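Local coordinates for uncharacterized protein (Trypanosoma brucei, PDB 2Q0X) that is of unknown function, but has an alpha/beta-hydrolase fold and is named as a paraflagellar rod component, at residues Ala159-Met168 against His182-Ala193; Gly196-Val204 against Asp214-Val222. All blocks are in the same frame, centred on the assembly; numbering follows the deposited sequence.

Contact 1: residues Ala159-Met168 against His182-Ala193; sequences ARKEHVEKLM and HYDIPITPARLA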
loop_
_atom_site.group_PDB
_atom_site.type_symbol
_atom_site.label_atom_id
_atom_site.label_comp_id
_atom_site.label_asym_id
_atom_site.label_seq_id
_atom_site.Cartn_x
_atom_site.Cartn_y
_atom_site.Cartn_z
ATOM N N ALA A 159 1.397 -21.147 -21.900
ATOM C CA ALA A 159 2.299 -21.576 -20.835
ATOM C C ALA A 159 2.063 -20.783 -19.545
ATOM O O ALA A 159 2.052 -21.359 -18.453
ATOM C CB ALA A 159 3.753 -21.453 -21.287
ATOM N N ARG A 160 1.875 -19.468 -19.685
ATOM C CA ARG A 160 1.507 -18.595 -18.562
ATOM C C ARG A 160 0.122 -18.941 -18.015
ATOM O O ARG A 160 -0.089 -18.919 -16.804
ATOM C CB ARG A 160 1.519 -17.123 -18.996
ATOM C CG ARG A 160 1.209 -16.137 -17.884
ATOM C CD ARG A 160 0.734 -14.792 -18.390
ATOM N NE ARG A 160 1.488 -14.309 -19.547
ATOM C CZ ARG A 160 0.990 -14.112 -20.765
ATOM N NH1 ARG A 160 -0.285 -14.362 -21.043
ATOM N NH2 ARG A 160 1.769 -13.652 -21.734
ATOM N N LYS A 161 -0.823 -19.219 -18.914
ATOM C CA LYS A 161 -2.199 -19.566 -18.521
ATOM C C LYS A 161 -2.197 -20.819 -17.650
ATOM O O LYS A 161 -2.869 -20.874 -16.619
ATOM C CB LYS A 161 -3.078 -19.800 -19.762
ATOM C CG LYS A 161 -4.527 -20.222 -19.465
ATOM C CD LYS A 161 -5.421 -20.097 -20.714
ATOM C CE LYS A 161 -6.887 -20.503 -20.445
ATOM N NZ LYS A 161 -7.116 -21.980 -20.324
ATOM N N GLU A 162 -1.428 -21.813 -18.086
ATOM C CA GLU A 162 -1.295 -23.087 -17.385
ATOM C C GLU A 162 -0.599 -22.898 -16.046
ATOM O O GLU A 162 -1.073 -23.393 -15.025
ATOM C CB GLU A 162 -0.508 -24.074 -18.254
ATOM C CG GLU A 162 -0.404 -25.483 -17.708
ATOM C CD GLU A 162 0.359 -26.397 -18.646
ATOM O OE1 GLU A 162 0.686 -25.946 -19.771
ATOM O OE2 GLU A 162 0.628 -27.563 -18.274
ATOM N N HIS A 163 0.513 -22.164 -16.064
ATOM C CA HIS A 163 1.316 -21.896 -14.863
ATOM C C HIS A 163 0.482 -21.252 -13.755
ATOM O O HIS A 163 0.666 -21.572 -12.579
ATOM C CB HIS A 163 2.515 -21.002 -15.216
ATOM C CG HIS A 163 3.475 -20.789 -14.083
ATOM N ND1 HIS A 163 4.427 -21.720 -13.729
ATOM C CD2 HIS A 163 3.635 -19.746 -13.232
ATOM C CE1 HIS A 163 5.130 -21.266 -12.708
ATOM N NE2 HIS A 163 4.671 -20.069 -12.387
ATOM N N VAL A 164 -0.423 -20.350 -14.144
ATOM C CA VAL A 164 -1.325 -19.673 -13.212
ATOM C C VAL A 164 -2.360 -20.634 -12.613
ATOM O O VAL A 164 -2.648 -20.573 -11.420
ATOM C CB VAL A 164 -2.050 -18.471 -13.900
ATOM C CG1 VAL A 164 -3.184 -17.937 -13.039
ATOM C CG2 VAL A 164 -1.060 -17.363 -14.216
ATOM N N GLU A 165 -2.924 -21.502 -13.452
ATOM C CA GLU A 165 -3.850 -22.559 -13.005
ATOM C C GLU A 165 -3.234 -23.454 -11.933
ATOM O O GLU A 165 -3.909 -23.830 -10.968
ATOM C CB GLU A 165 -4.274 -23.437 -14.184
ATOM C CG GLU A 165 -5.226 -22.769 -15.143
ATOM C CD GLU A 165 -5.443 -23.573 -16.419
ATOM O OE1 GLU A 165 -5.196 -24.805 -16.426
ATOM O OE2 GLU A 165 -5.875 -22.959 -17.418
ATOM N N LYS A 166 -1.960 -23.796 -12.131
ATOM C CA LYS A 166 -1.219 -24.659 -11.217
ATOM C C LYS A 166 -1.009 -23.982 -9.867
ATOM O O LYS A 166 -1.209 -24.612 -8.827
ATOM C CB LYS A 166 0.135 -25.041 -11.824
ATOM N N LEU A 167 -0.617 -22.704 -9.888
ATOM C CA LEU A 167 -0.394 -21.935 -8.655
ATOM C C LEU A 167 -1.691 -21.724 -7.877
ATOM O O LEU A 167 -1.703 -21.812 -6.653
ATOM C CB LEU A 167 0.263 -20.581 -8.945
ATOM C CG LEU A 167 1.696 -20.552 -9.491
ATOM C CD1 LEU A 167 2.083 -19.136 -9.894
ATOM C CD2 LEU A 167 2.705 -21.098 -8.498
ATOM N N MET A 168 -2.780 -21.460 -8.591
ATOM C CA MET A 168 -4.086 -21.233 -7.957
ATOM C C MET A 168 -4.600 -22.478 -7.257
ATOM O O MET A 168 -5.287 -22.366 -6.241
ATOM C CB MET A 168 -5.126 -20.766 -8.986
ATOM C CG MET A 168 -4.865 -19.374 -9.566
ATOM S SD MET A 168 -4.688 -18.078 -8.335
ATOM C CE MET A 168 -6.356 -17.952 -7.691
ATOM N N HIS A 182 7.235 -16.203 -16.306
ATOM C CA HIS A 182 6.069 -16.246 -17.183
ATOM C C HIS A 182 5.400 -14.891 -17.455
ATOM O O HIS A 182 4.568 -14.793 -18.348
ATOM C CB HIS A 182 5.058 -17.257 -16.632
ATOM C CG HIS A 182 5.483 -18.680 -16.828
ATOM N ND1 HIS A 182 5.866 -19.495 -15.786
ATOM C CD2 HIS A 182 5.621 -19.418 -17.955
ATOM C CE1 HIS A 182 6.198 -20.684 -16.259
ATOM N NE2 HIS A 182 6.058 -20.664 -17.573
ATOM N N TYR A 183 5.748 -13.851 -16.701
ATOM C CA TYR A 183 5.270 -12.495 -17.009
ATOM C C TYR A 183 6.355 -11.499 -16.663
ATOM O O TYR A 183 7.262 -11.837 -15.916
ATOM C CB TYR A 183 3.971 -12.170 -16.246
ATOM C CG TYR A 183 3.092 -11.140 -16.944
ATOM C CD1 TYR A 183 2.548 -11.404 -18.186
ATOM C CD2 TYR A 183 2.836 -9.909 -16.365
ATOM C CE1 TYR A 183 1.751 -10.477 -18.830
ATOM C CE2 TYR A 183 2.047 -8.972 -16.992
ATOM C CZ TYR A 183 1.503 -9.256 -18.229
ATOM O OH TYR A 183 0.711 -8.328 -18.860
ATOM N N ASP A 184 6.273 -10.285 -17.211
ATOM C CA ASP A 184 7.317 -9.266 -16.999
ATOM C C ASP A 184 7.003 -8.269 -15.878
ATOM O O ASP A 184 7.753 -8.146 -14.928
ATOM C CB ASP A 184 7.655 -8.521 -18.307
ATOM C CG ASP A 184 6.430 -8.112 -19.104
ATOM O OD1 ASP A 184 5.303 -8.287 -18.612
ATOM O OD2 ASP A 184 6.600 -7.620 -20.234
ATOM N N ILE A 185 5.893 -7.550 -16.002
ATOM C CA ILE A 185 5.480 -6.588 -14.996
ATOM C C ILE A 185 5.098 -7.376 -13.732
ATOM O O ILE A 185 4.532 -8.464 -13.849
ATOM C CB ILE A 185 4.291 -5.752 -15.532
ATOM C CG1 ILE A 185 4.762 -4.855 -16.692
ATOM C CG2 ILE A 185 3.639 -4.926 -14.411
ATOM C CD1 ILE A 185 3.630 -4.243 -17.477
ATOM N N PRO A 186 5.438 -6.860 -12.528
ATOM C CA PRO A 186 5.026 -7.569 -11.310
ATOM C C PRO A 186 3.515 -7.735 -11.146
ATOM O O PRO A 186 2.752 -6.768 -11.259
ATOM C CB PRO A 186 5.617 -6.718 -10.183
ATOM C CG PRO A 186 6.697 -5.937 -10.807
ATOM C CD PRO A 186 6.250 -5.670 -12.214
ATOM N N ILE A 187 3.093 -8.969 -10.890
ATOM C CA ILE A 187 1.679 -9.328 -10.886
ATOM C C ILE A 187 1.463 -10.628 -10.109
ATOM O O ILE A 187 2.305 -11.545 -10.164
ATOM C CB ILE A 187 1.141 -9.468 -12.342
ATOM C CG1 ILE A 187 -0.380 -9.670 -12.361
ATOM C CG2 ILE A 187 1.855 -10.615 -13.085
ATOM C CD1 ILE A 187 -1.035 -9.319 -13.694
ATOM N N THR A 188 0.355 -10.708 -9.373
ATOM C CA THR A 188 0.045 -11.919 -8.627
ATOM C C THR A 188 -0.659 -12.913 -9.544
ATOM O O THR A 188 -1.362 -12.508 -10.465
ATOM C CB THR A 188 -0.808 -11.647 -7.356
ATOM O OG1 THR A 188 -2.052 -11.032 -7.711
ATOM C CG2 THR A 188 -0.067 -10.770 -6.381
ATOM N N PRO A 189 -0.435 -14.223 -9.328
ATOM C CA PRO A 189 -1.216 -15.216 -10.078
ATOM C C PRO A 189 -2.732 -14.976 -9.999
ATOM O O PRO A 189 -3.425 -15.122 -11.006
ATOM C CB PRO A 189 -0.821 -16.549 -9.435
ATOM C CG PRO A 189 0.552 -16.307 -8.862
ATOM C CD PRO A 189 0.564 -14.849 -8.444
ATOM N N ALA A 190 -3.222 -14.584 -8.824
ATOM C CA ALA A 190 -4.644 -14.326 -8.629
ATOM C C ALA A 190 -5.161 -13.229 -9.545
ATOM O O ALA A 190 -6.298 -13.280 -9.970
ATOM C CB ALA A 190 -4.938 -13.983 -7.182
ATOM N N ARG A 191 -4.342 -12.227 -9.843
ATOM C CA ARG A 191 -4.754 -11.182 -10.784
ATOM C C ARG A 191 -4.807 -11.696 -12.234
ATOM O O ARG A 191 -5.679 -11.310 -12.996
ATOM C CB ARG A 191 -3.870 -9.931 -10.648
ATOM C CG ARG A 191 -4.280 -9.038 -9.477
ATOM C CD ARG A 191 -5.590 -8.275 -9.759
ATOM N NE ARG A 191 -5.497 -7.403 -10.939
ATOM C CZ ARG A 191 -4.990 -6.169 -10.946
ATOM N NH1 ARG A 191 -4.519 -5.606 -9.836
ATOM N NH2 ARG A 191 -4.938 -5.482 -12.079
ATOM N N LEU A 192 -3.910 -12.606 -12.590
ATOM C CA LEU A 192 -3.914 -13.191 -13.926
ATOM C C LEU A 192 -5.050 -14.217 -14.099
ATOM O O LEU A 192 -5.622 -14.340 -15.202
ATOM C CB LEU A 192 -2.553 -13.827 -14.241
ATOM C CG LEU A 192 -1.388 -12.907 -14.653
ATOM C CD1 LEU A 192 -0.058 -13.639 -14.552
ATOM C CD2 LEU A 192 -1.602 -12.358 -16.093
ATOM N N ALA A 193 -5.406 -14.911 -13.012
ATOM C CA ALA A 193 -6.332 -16.058 -13.072
ATOM C C ALA A 193 -7.792 -15.715 -13.402
ATOM O O ALA A 193 -8.505 -16.521 -13.996
ATOM C CB ALA A 193 -6.263 -16.872 -11.766
#
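His163 and His182 meet as an oblique aromatic pair, with ring centroids 4.1 Å apart and planes at 36°. His182 ND1 lies over one face of the His163 ring, 3.2 Å from His163 CG. In return, His163 CB sits over one face of the His182 ring as a CH-pi contact, offset toward the rim. The ND1 atoms of His163 and His182 lie near each other at an angle too poor for a hydrogen bond. His163 NE2 is hydrogen-bonded to Ala178 O.

The Arg160 guanidinium stands nearly perpendicular to the Tyr183 ring. Tyr183 CE1 is over one guanidinium face, and Arg160 NE comes to the edge of the tyrosine ring, 3.4 Å from Tyr183 CD1. The same NE gives a weak hydrogen bond to His182 O (3.3 Å, 147° at the hydrogen), with the oxygen near the guanidinium plane. The Arg160 chain bends at chi3 (-42°) on its way there. The Tyr183 hydroxyl is hydrogen-bonded to Glu202 OE2.

Farther along, the packing is apolar. Val164 divides its branches: CG2 faces Leu192, and CG1 presses on Ala193 CB at 3.5 Å. Leu167 CD1 fits tightly against Pro189 CG, at 3.4 Å. The curled chain of Met168 brings SD to within 3.8 Å of Ala190 CA.

Thr188 caps the short helix 189-193, and its side chain packs on Ile80 of the second subunit. Arg191 points away from helix 154-170 and forms a salt bridge with Asp90. The contact thus joins helix 154-170 to the loop at His182-Tyr183 and to helix 189-193, within the excursion between strands 135-143 and 227-232.

Contact 2: residues Gly196-Val204 against Asp214-Val222; sequences GFPTLQEAV and DVLRRSVGV
The Ser219 hydroxyl bonds to a main-chain oxygen of the facing helix. Its OG donates to Ala203 O at 2.8 Å, tilted 15° from the carbonyl plane. The acceptor lies in the wider pi-type turn at 201-204. Chi1 of 66° sets Ser219 OG between its own backbone N and carbonyl carbon, where it reaches Ala203 O while CB stays against Phe197. Leu216 CD2 also rests near the acceptor, 3.5 Å from Ala203 O.

The Phe197 ring sits beside this bond. Ser219 CB lies over one face, offset toward the rim, in a CH-pi contact, 4.0 Å from the ring centroid. Arg218 CB lies in the ring plane at the edge, 3.8 Å from Phe197 CZ. Val215 CG1 comes in obliquely and touches Phe197 CE1 at 3.5 Å. The end of Arg218 turns away to a salt bridge with Asp214. At the other end, Val204 CG2 meets Val220 CG1 at 3.7 Å, the two side chains crossing at about a right angle.

Thr199 and Glu202 form a capping box at the start of helix 200-209. Glu202 OE1 takes bonds from both Thr199 N and Thr199 OG1. Phe123 of helix 119-128 packs on Ala203 and Ser219, and Val251 of helix 241-254 on Val204. Helices inserted after the sixth strand, here between 135-143 and 227-232, are a common variation on the alpha/beta-hydrolase fold, where they often form a cap.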
loop_
_atom_site.group_PDB
_atom_site.type_symbol
_atom_site.label_atom_id
_atom_site.label_comp_id
_atom_site.label_asym_id
_atom_site.label_seq_id
_atom_site.Cartn_x
_atom_site.Cartn_y
_atom_site.Cartn_z
ATOM N N GLY A 196 -9.673 -11.312 -18.103
ATOM C CA GLY A 196 -9.598 -9.926 -18.509
ATOM C C GLY A 196 -8.334 -9.640 -19.288
ATOM O O GLY A 196 -7.755 -10.544 -19.871
ATOM N N PHE A 197 -7.888 -8.379 -19.258
ATOM C CA PHE A 197 -6.678 -7.952 -19.975
ATOM C C PHE A 197 -5.757 -7.192 -19.029
ATOM O O PHE A 197 -6.011 -6.010 -18.749
ATOM C CB PHE A 197 -7.039 -7.052 -21.153
ATOM C CG PHE A 197 -8.082 -7.621 -22.027
ATOM C CD1 PHE A 197 -7.742 -8.484 -23.048
ATOM C CD2 PHE A 197 -9.414 -7.308 -21.822
ATOM C CE1 PHE A 197 -8.719 -9.027 -23.859
ATOM C CE2 PHE A 197 -10.392 -7.851 -22.620
ATOM C CZ PHE A 197 -10.043 -8.715 -23.648
ATOM N N PRO A 198 -4.705 -7.867 -18.523
ATOM C CA PRO A 198 -3.820 -7.253 -17.548
ATOM C C PRO A 198 -3.312 -5.885 -17.945
ATOM O O PRO A 198 -3.407 -4.982 -17.159
ATOM C CB PRO A 198 -2.673 -8.265 -17.439
ATOM C CG PRO A 198 -3.327 -9.564 -17.707
ATOM C CD PRO A 198 -4.317 -9.266 -18.800
ATOM N N THR A 199 -2.838 -5.732 -19.183
ATOM C CA THR A 199 -2.256 -4.470 -19.655
ATOM C C THR A 199 -2.714 -4.190 -21.077
ATOM O O THR A 199 -3.426 -4.980 -21.677
ATOM C CB THR A 199 -0.712 -4.542 -19.645
ATOM O OG1 THR A 199 -0.276 -5.578 -20.549
ATOM C CG2 THR A 199 -0.189 -4.829 -18.206
ATOM N N LEU A 200 -2.303 -3.044 -21.601
ATOM C CA LEU A 200 -2.545 -2.687 -22.987
ATOM C C LEU A 200 -1.879 -3.615 -24.002
ATOM O O LEU A 200 -2.290 -3.643 -25.164
ATOM C CB LEU A 200 -2.110 -1.257 -23.230
ATOM C CG LEU A 200 -2.984 -0.204 -22.550
ATOM C CD1 LEU A 200 -2.622 1.153 -23.068
ATOM C CD2 LEU A 200 -4.451 -0.472 -22.765
ATOM N N GLN A 201 -0.842 -4.361 -23.597
ATOM C CA GLN A 201 -0.311 -5.414 -24.470
ATOM C C GLN A 201 -1.423 -6.384 -24.890
ATOM O O GLN A 201 -1.631 -6.638 -26.077
ATOM C CB GLN A 201 0.821 -6.177 -23.792
ATOM C CG GLN A 201 1.633 -7.089 -24.717
ATOM C CD GLN A 201 2.573 -6.325 -25.618
ATOM O OE1 GLN A 201 2.984 -5.208 -25.290
ATOM N NE2 GLN A 201 2.934 -6.926 -26.768
ATOM N N GLU A 202 -2.149 -6.920 -23.915
ATOM C CA GLU A 202 -3.213 -7.893 -24.208
ATOM C C GLU A 202 -4.486 -7.219 -24.745
ATOM O O GLU A 202 -5.137 -7.743 -25.649
ATOM C CB GLU A 202 -3.548 -8.703 -22.952
ATOM C CG GLU A 202 -2.374 -9.562 -22.436
ATOM C CD GLU A 202 -1.622 -8.953 -21.270
ATOM O OE1 GLU A 202 -1.580 -7.703 -21.133
ATOM O OE2 GLU A 202 -1.042 -9.743 -20.492
ATOM N N ALA A 203 -4.816 -6.052 -24.193
ATOM C CA ALA A 203 -6.052 -5.343 -24.545
ATOM C C ALA A 203 -6.016 -4.704 -25.943
ATOM O O ALA A 203 -7.033 -4.657 -26.615
ATOM C CB ALA A 203 -6.370 -4.303 -23.504
ATOM N N VAL A 204 -4.844 -4.212 -26.368
ATOM C CA VAL A 204 -4.758 -3.426 -27.601
ATOM C C VAL A 204 -3.651 -3.891 -28.565
ATOM O O VAL A 204 -3.920 -4.171 -29.725
ATOM C CB VAL A 204 -4.573 -1.920 -27.267
ATOM C CG1 VAL A 204 -4.234 -1.104 -28.505
ATOM C CG2 VAL A 204 -5.820 -1.359 -26.595
ATOM N N ASP A 214 -12.221 -9.820 -32.773
ATOM C CA ASP A 214 -13.159 -10.252 -31.739
ATOM C C ASP A 214 -12.682 -9.896 -30.319
ATOM O O ASP A 214 -13.490 -9.497 -29.483
ATOM C CB ASP A 214 -13.500 -11.750 -31.860
ATOM C CG ASP A 214 -12.290 -12.665 -31.714
ATOM O OD1 ASP A 214 -12.500 -13.828 -31.304
ATOM O OD2 ASP A 214 -11.146 -12.249 -32.015
ATOM N N VAL A 215 -11.380 -10.016 -30.054
ATOM C CA VAL A 215 -10.842 -9.689 -28.739
ATOM C C VAL A 215 -11.062 -8.213 -28.410
ATOM O O VAL A 215 -11.381 -7.873 -27.273
ATOM C CB VAL A 215 -9.331 -10.013 -28.619
ATOM C CG1 VAL A 215 -8.806 -9.567 -27.275
ATOM C CG2 VAL A 215 -9.089 -11.501 -28.819
ATOM N N LEU A 216 -10.917 -7.350 -29.414
ATOM C CA LEU A 216 -11.067 -5.919 -29.213
ATOM C C LEU A 216 -12.468 -5.525 -28.737
ATOM O O LEU A 216 -12.615 -4.538 -28.023
ATOM C CB LEU A 216 -10.701 -5.148 -30.482
ATOM C CG LEU A 216 -9.250 -5.184 -30.972
ATOM C CD1 LEU A 216 -9.163 -4.289 -32.206
ATOM C CD2 LEU A 216 -8.229 -4.752 -29.872
ATOM N N ARG A 217 -13.485 -6.304 -29.107
ATOM C CA ARG A 217 -14.859 -6.031 -28.673
ATOM C C ARG A 217 -14.972 -6.138 -27.176
ATOM O O ARG A 217 -15.746 -5.422 -26.566
ATOM C CB ARG A 217 -15.874 -7.015 -29.295
ATOM C CG ARG A 217 -15.958 -6.990 -30.791
ATOM C CD ARG A 217 -16.343 -5.595 -31.334
ATOM N NE ARG A 217 -16.620 -5.679 -32.774
ATOM C CZ ARG A 217 -16.879 -4.642 -33.569
ATOM N NH1 ARG A 217 -16.961 -3.404 -33.109
ATOM N NH2 ARG A 217 -17.092 -4.874 -34.844
ATOM N N ARG A 218 -14.223 -7.071 -26.605
ATOM C CA ARG A 218 -14.198 -7.304 -25.168
ATOM C C ARG A 218 -13.366 -6.282 -24.390
ATOM O O ARG A 218 -13.547 -6.137 -23.188
ATOM C CB ARG A 218 -13.670 -8.709 -24.894
ATOM C CG ARG A 218 -14.620 -9.830 -25.348
ATOM C CD ARG A 218 -13.912 -11.177 -25.367
ATOM N NE ARG A 218 -13.543 -11.634 -26.723
ATOM C CZ ARG A 218 -12.903 -12.781 -26.988
ATOM N NH1 ARG A 218 -12.539 -13.598 -25.996
ATOM N NH2 ARG A 218 -12.610 -13.119 -28.247
ATOM N N SER A 219 -12.447 -5.601 -25.070
ATOM C CA SER A 219 -11.578 -4.594 -24.464
ATOM C C SER A 219 -12.033 -3.182 -24.853
ATOM O O SER A 219 -12.917 -2.636 -24.213
ATOM C CB SER A 219 -10.091 -4.854 -24.826
ATOM O OG SER A 219 -9.807 -4.696 -26.208
ATOM N N VAL A 220 -11.461 -2.593 -25.904
ATOM C CA VAL A 220 -11.836 -1.222 -26.294
ATOM C C VAL A 220 -13.327 -1.072 -26.714
ATOM O O VAL A 220 -13.916 0.013 -26.597
ATOM C CB VAL A 220 -10.878 -0.635 -27.370
ATOM C CG1 VAL A 220 -9.455 -0.492 -26.780
ATOM C CG2 VAL A 220 -10.874 -1.481 -28.656
ATOM N N GLY A 221 -13.929 -2.168 -27.171
ATOM C CA GLY A 221 -15.357 -2.185 -27.509
ATOM C C GLY A 221 -16.298 -1.839 -26.365
ATOM O O GLY A 221 -17.359 -1.296 -26.618
ATOM N N VAL A 222 -15.910 -2.135 -25.110
ATOM C CA VAL A 222 -16.739 -1.808 -23.947
ATOM C C VAL A 222 -16.663 -0.336 -23.545
ATOM O O VAL A 222 -17.464 0.121 -22.746
ATOM C CB VAL A 222 -16.418 -2.678 -22.713
ATOM C CG1 VAL A 222 -16.522 -4.191 -23.055
ATOM C CG2 VAL A 222 -15.039 -2.301 -22.103
#

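Overall arrangement
Both contacts belong to the insertion between strands 135-143 and 227-232, and they follow one another along the chain. Contact 1 is the more peripheral, its centre about 19 Å from the chain centre against about 12 Å for contact 2. Each is partly buried, and contact 1 buries nearly twice the surface. Contact 1 has flat, partly polar groups at one end and apolar packing at the other, and its one cross-bond is weak. Contact 2 is smaller and mostly apolar around a serine-to-carbonyl bond. They share no helix, but they touch: Tyr183 and Leu192 of contact 1 reach Glu202 and Pro198 of contact 2. Contact 1 alone has a residue touching the second subunit.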